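Local coordinates for large adhesion protein (Lap) involved in biofilm formation (Marinobacter hydrocarbonoclasticus, PDB 6XI3) that is a bacterial adhesin for biofilm formation whose calcium-binding tandem beta-sandwich repeats probably extend it toward its target, at residues E57-T62 against A102-R107. Residues are numbered along the deposited sequence; the frame is centred on the assembly and turned at random.
Sequences EQVAIT and ASAQDR
Ala60 and Ser103 face each other as an antiparallel hydrogen-bonded pair and join strands 58-64 and 96-105 through two backbone bonds, Ala60 N to Ser103 O at 3.0 Å and Ser103 N to Ala60 O at 2.9 Å. Both carbonyl oxygens also receive a CA-H contact, Ser103 O from Val59 and Ala60 O from Ala102. Packing is tight on the buried face of the sheet. With CG1 of Val59 anti to its backbone N (chi1 -179°), this methyl lies against the CB of Ala102 at 3.8 Å, while CG1 of Ile61 is a looser neighbour of the same CB at 4.4 Å. Tyr83 and Leu85 of strand 82-89 close over this apolar face, and Leu30 and Val32 also reach Ala102. The other face is more open: Ser103 OG passes 3.7 Å from Ala60 CB, and a water bonds weakly to Ala60 O. Toward the end of strand 96-105 the strands splay and direct pairing gives way to a second water, which donates to Gln58 O at 2.8 Å and accepts from Gln105 N. Apolar side chains on the inner face and a water between the parting ends accompany the central strand pair of this four-stranded antiparallel sheet in an Ig-like beta-sandwich.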
# COMPACT_ATOMS: atom_id res chain seq x y z
N GLU A 57 -74.26 -0.16 21.60
CA GLU A 57 -73.64 0.77 20.63
C GLU A 57 -72.20 0.28 20.39
O GLU A 57 -71.74 -0.60 21.15
CB GLU A 57 -73.68 2.20 21.13
CG GLU A 57 -75.11 2.72 21.20
CD GLU A 57 -75.84 2.73 19.86
OE1 GLU A 57 -75.25 3.21 18.89
OE2 GLU A 57 -76.96 2.18 19.78
N GLN A 58 -71.57 0.78 19.35
CA GLN A 58 -70.23 0.34 18.90
C GLN A 58 -69.20 1.43 19.20
O GLN A 58 -69.55 2.64 19.17
CB GLN A 58 -70.27 -0.04 17.42
CG GLN A 58 -70.80 -1.45 17.20
CD GLN A 58 -72.27 -1.57 17.51
OE1 GLN A 58 -73.06 -0.88 16.88
NE2 GLN A 58 -72.64 -2.44 18.45
N VAL A 59 -67.98 0.98 19.51
CA VAL A 59 -66.75 1.80 19.55
C VAL A 59 -65.95 1.47 18.30
O VAL A 59 -65.61 0.31 18.11
CB VAL A 59 -65.91 1.54 20.80
CG1 VAL A 59 -64.68 2.42 20.81
CG2 VAL A 59 -66.71 1.70 22.07
N ALA A 60 -65.71 2.47 17.45
CA ALA A 60 -64.86 2.31 16.24
C ALA A 60 -63.41 2.50 16.68
O ALA A 60 -63.10 3.37 17.54
CB ALA A 60 -65.23 3.32 15.17
N ILE A 61 -62.52 1.68 16.14
CA ILE A 61 -61.12 1.72 16.58
C ILE A 61 -60.25 1.79 15.34
O ILE A 61 -60.55 1.08 14.38
CB ILE A 61 -60.82 0.50 17.44
CG1 ILE A 61 -61.47 0.64 18.81
CG2 ILE A 61 -59.32 0.30 17.56
CD1 ILE A 61 -61.72 -0.68 19.44
N THR A 62 -59.24 2.63 15.37
CA THR A 62 -58.15 2.56 14.37
C THR A 62 -56.84 2.31 15.11
O THR A 62 -56.63 2.82 16.26
CB THR A 62 -58.10 3.80 13.46
OG1 THR A 62 -57.78 4.85 14.37
CG2 THR A 62 -59.40 4.04 12.73
N ALA A 102 -59.97 5.60 19.52
CA ALA A 102 -61.33 5.06 19.72
C ALA A 102 -62.33 6.19 19.54
O ALA A 102 -62.00 7.33 19.91
CB ALA A 102 -61.43 4.44 21.08
N SER A 103 -63.50 5.90 19.00
CA SER A 103 -64.57 6.92 18.85
C SER A 103 -65.93 6.27 19.09
O SER A 103 -66.14 5.09 18.77
CB SER A 103 -64.49 7.62 17.52
OG SER A 103 -64.85 6.74 16.46
N ALA A 104 -66.82 7.03 19.69
CA ALA A 104 -68.22 6.61 19.86
C ALA A 104 -69.07 7.86 20.02
O ALA A 104 -68.51 9.00 19.98
CB ALA A 104 -68.31 5.66 21.04
N GLN A 105 -70.37 7.67 20.12
CA GLN A 105 -71.33 8.77 20.37
C GLN A 105 -72.05 8.47 21.68
O GLN A 105 -72.49 7.33 21.89
CB GLN A 105 -72.34 8.91 19.22
CG GLN A 105 -71.69 9.34 17.91
CD GLN A 105 -71.12 8.16 17.15
OE1 GLN A 105 -71.73 7.10 17.07
NE2 GLN A 105 -69.91 8.32 16.61
N ASP A 106 -72.23 9.49 22.50
CA ASP A 106 -73.09 9.35 23.69
C ASP A 106 -74.56 9.29 23.21
O ASP A 106 -74.83 9.38 21.99
CB ASP A 106 -72.69 10.42 24.72
CG ASP A 106 -73.20 11.83 24.47
OD1 ASP A 106 -74.09 12.00 23.61
OD2 ASP A 106 -72.73 12.73 25.18
N ARG A 107 -75.47 9.08 24.14
CA ARG A 107 -76.93 8.96 23.90
C ARG A 107 -77.51 10.22 23.25
O ARG A 107 -78.56 10.09 22.55
CB ARG A 107 -77.67 8.70 25.22
CG ARG A 107 -77.50 7.31 25.80
CD ARG A 107 -78.34 7.16 27.06
NE ARG A 107 -77.90 6.05 27.90
CZ ARG A 107 -78.34 4.81 27.80
NH1 ARG A 107 -79.26 4.49 26.90
NH2 ARG A 107 -77.89 3.88 28.62
O HOH W 1 -71.21 4.87 19.51
O HOH W 2 -61.91 5.53 15.65